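Local coordinates for lysosome-associated membrane glycoprotein 1 (Mus musculus, PDB 5GV0) that is a heavily glycosylated protein of the lysosomal membrane that assembles with other copies, probably through its luminal part, at residues I55-L60 and F83-R88. Numbering follows the deposited sequence.
Sequences INLVTL and FLQGVR. With NAG (2-acetamido-2-deoxy-beta-D-glucopyranose), chain E; SO4 (sulfate ion), chain C; SO4 (sulfate ion), chain B.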
loop_
_atom_site.group_PDB
_atom_site.type_symbol
_atom_site.label_atom_id
_atom_site.label_comp_id
_atom_site.label_asym_id
_atom_site.label_seq_id
_atom_site.Cartn_x
_atom_site.Cartn_y
_atom_site.Cartn_z
ATOM N N ILE A 55 -4.388 -17.549 -1.331
ATOM C CA ILE A 55 -5.442 -17.417 -2.331
ATOM C C ILE A 55 -6.545 -16.451 -1.893
ATOM O O ILE A 55 -7.404 -16.104 -2.696
ATOM C CB ILE A 55 -6.070 -18.777 -2.682
ATOM C CG1 ILE A 55 -6.613 -19.460 -1.427
ATOM C CG2 ILE A 55 -5.056 -19.668 -3.388
ATOM C CD1 ILE A 55 -7.243 -20.808 -1.703
ATOM N N ASN A 56 -6.517 -16.009 -0.637
ATOM C CA ASN A 56 -7.482 -15.007 -0.162
ATOM C C ASN A 56 -6.811 -13.710 0.266
ATOM O O ASN A 56 -7.421 -12.634 0.205
ATOM C CB ASN A 56 -8.310 -15.546 1.010
ATOM C CG ASN A 56 -9.132 -16.760 0.634
ATOM O OD1 ASN A 56 -10.017 -16.682 -0.216
ATOM N ND2 ASN A 56 -8.844 -17.889 1.270
ATOM N N LEU A 57 -5.559 -13.822 0.697
ATOM C CA LEU A 57 -4.830 -12.691 1.252
ATOM C C LEU A 57 -3.397 -12.647 0.767
ATOM O O LEU A 57 -2.657 -13.624 0.895
ATOM C CB LEU A 57 -4.845 -12.750 2.779
ATOM C CG LEU A 57 -3.961 -11.742 3.515
ATOM C CD1 LEU A 57 -4.520 -10.335 3.370
ATOM C CD2 LEU A 57 -3.820 -12.111 4.985
ATOM N N VAL A 58 -3.001 -11.495 0.234
ATOM C CA VAL A 58 -1.620 -11.242 -0.166
ATOM C C VAL A 58 -1.140 -10.007 0.576
ATOM O O VAL A 58 -1.861 -9.007 0.630
ATOM C CB VAL A 58 -1.507 -11.034 -1.695
ATOM C CG1 VAL A 58 -0.173 -10.412 -2.072
ATOM C CG2 VAL A 58 -1.704 -12.350 -2.420
ATOM N N THR A 59 0.053 -10.055 1.161
ATOM C CA THR A 59 0.527 -8.899 1.921
ATOM C C THR A 59 1.869 -8.395 1.440
ATOM O O THR A 59 2.680 -9.148 0.883
ATOM C CB THR A 59 0.655 -9.201 3.428
ATOM O OG1 THR A 59 1.736 -10.120 3.645
ATOM C CG2 THR A 59 -0.638 -9.768 3.993
ATOM N N LEU A 60 2.085 -7.106 1.666
ATOM C CA LEU A 60 3.373 -6.459 1.446
ATOM C C LEU A 60 3.672 -5.576 2.645
ATOM O O LEU A 60 2.858 -4.717 2.992
ATOM C CB LEU A 60 3.355 -5.630 0.164
ATOM C CG LEU A 60 4.641 -4.849 -0.131
ATOM C CD1 LEU A 60 5.778 -5.790 -0.515
ATOM C CD2 LEU A 60 4.398 -3.821 -1.219
ATOM N N PHE A 83 -7.845 -6.282 -5.198
ATOM C CA PHE A 83 -7.877 -4.918 -4.705
ATOM C C PHE A 83 -7.119 -4.813 -3.398
ATOM O O PHE A 83 -6.934 -5.805 -2.690
ATOM C CB PHE A 83 -9.334 -4.433 -4.509
ATOM C CG PHE A 83 -10.207 -5.407 -3.777
ATOM C CD1 PHE A 83 -10.298 -5.383 -2.393
ATOM C CD2 PHE A 83 -10.942 -6.351 -4.473
ATOM C CE1 PHE A 83 -11.099 -6.286 -1.720
ATOM C CE2 PHE A 83 -11.747 -7.257 -3.805
ATOM C CZ PHE A 83 -11.827 -7.220 -2.429
ATOM N N LEU A 84 -6.661 -3.603 -3.102
ATOM C CA LEU A 84 -6.157 -3.273 -1.776
ATOM C C LEU A 84 -7.343 -3.271 -0.828
ATOM O O LEU A 84 -8.291 -2.495 -1.026
ATOM C CB LEU A 84 -5.467 -1.914 -1.784
ATOM C CG LEU A 84 -4.935 -1.435 -0.430
ATOM C CD1 LEU A 84 -3.700 -2.236 -0.031
ATOM C CD2 LEU A 84 -4.629 0.046 -0.471
ATOM N N GLN A 85 -7.319 -4.150 0.173
ATOM C CA GLN A 85 -8.438 -4.242 1.102
ATOM C C GLN A 85 -8.071 -3.760 2.504
ATOM O O GLN A 85 -8.949 -3.495 3.318
ATOM C CB GLN A 85 -8.978 -5.680 1.152
ATOM C CG GLN A 85 -8.059 -6.708 1.748
ATOM C CD GLN A 85 -8.689 -8.086 1.774
ATOM O OE1 GLN A 85 -9.881 -8.251 1.481
ATOM N NE2 GLN A 85 -7.886 -9.092 2.110
ATOM N N GLY A 86 -6.781 -3.629 2.790
ATOM C CA GLY A 86 -6.394 -3.251 4.130
ATOM C C GLY A 86 -5.066 -2.542 4.236
ATOM O O GLY A 86 -4.174 -2.749 3.421
ATOM N N VAL A 87 -4.952 -1.697 5.254
ATOM C CA VAL A 87 -3.703 -1.040 5.604
ATOM C C VAL A 87 -3.477 -1.160 7.109
ATOM O O VAL A 87 -4.402 -0.947 7.896
ATOM C CB VAL A 87 -3.717 0.453 5.200
ATOM C CG1 VAL A 87 -2.620 1.244 5.930
ATOM C CG2 VAL A 87 -3.586 0.590 3.692
ATOM N N ARG A 88 -2.258 -1.525 7.494
ATOM C CA ARG A 88 -1.838 -1.523 8.892
ATOM C C ARG A 88 -0.589 -0.677 9.018
ATOM O O ARG A 88 0.355 -0.857 8.252
ATOM C CB ARG A 88 -1.536 -2.937 9.408
ATOM C CG ARG A 88 -2.675 -3.924 9.342
ATOM C CD ARG A 88 -2.438 -5.087 10.305
ATOM N NE ARG A 88 -1.430 -6.037 9.835
ATOM C CZ ARG A 88 -0.892 -6.983 10.600
ATOM N NH1 ARG A 88 -1.247 -7.088 11.874
ATOM N NH2 ARG A 88 0.009 -7.817 10.097
HETATM C C1 NAG E . 2.560 -3.902 14.732
HETATM C C2 NAG E . 2.727 -4.970 13.651
HETATM C C3 NAG E . 2.038 -6.265 14.075
HETATM C C4 NAG E . 2.511 -6.695 15.458
HETATM C C5 NAG E . 2.338 -5.547 16.446
HETATM C C6 NAG E . 2.881 -5.865 17.819
HETATM C C7 NAG E . 2.943 -4.334 11.285
HETATM C C8 NAG E . 2.225 -3.820 10.075
HETATM N N2 NAG E . 2.196 -4.499 12.382
HETATM O O3 NAG E . 2.346 -7.282 13.130
HETATM O O4 NAG E . 1.754 -7.814 15.905
HETATM O O5 NAG E . 3.051 -4.397 15.972
HETATM O O6 NAG E . 4.302 -5.925 17.813
HETATM O O7 NAG E . 4.143 -4.594 11.270
HETATM S S SO4 C . -5.108 -17.706 2.349
HETATM O O1 SO4 C . -4.920 -18.788 1.388
HETATM O O2 SO4 C . -6.450 -17.799 2.920
HETATM O O3 SO4 C . -4.126 -17.818 3.423
HETATM O O4 SO4 C . -4.959 -16.427 1.655
HETATM S S SO4 B . 0.564 -10.382 13.011
HETATM O O1 SO4 B . 0.891 -10.605 11.605
HETATM O O2 SO4 B . -0.511 -11.289 13.402
HETATM O O3 SO4 B . 1.741 -10.634 13.839
HETATM O O4 SO4 B . 0.129 -9.000 13.203
#
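Q85 reaches L57 across the strand that lies between them, its side chain running outward from strand 81-92. CB points toward segment 55-60. CG sits between the backbone N and the carbonyl carbon (chi1 67°), and the chain runs extended to CD. The amide nitrogen NE2 does the touching: it lies 3.8 Å from CD1 of L57, the two side chains crossing at about a right angle. The same NE2 stands 4.0 Å from the backbone O of N56, too far for a bond. With CG of L57 anti to its backbone N, a chi2 of 70° brings the CD1 methyl, not CG, toward NE2. Strands 57-64 and 81-92 are next-but-one neighbours in an antiparallel sheet of the LAMP luminal domain, both paired to strand 67-76, and Q85 and G86 together face Q72 of that middle strand in a classic beta bulge. At this surface a sulfate is gripped by the backbone of I55-L57 and the N56 side chain: its O4 accepts hydrogen bonds from the backbone N-H groups of N56 and L57 (N to O4 2.8 Å each), O1 one from I55 N and O2 one from N56 ND2 (2.9 Å). A second sulfate lies at the edge of the R88 guanidinium, where NH1 donates to its O4 at 2.7 Å and NH2 to its O1 at 3.3 Å; both ions probably come from the crystallisation liquor. One face of that guanidinium is covered by the acetamido group of a protein-linked NAG, and NH2 also forms a salt bridge with E70.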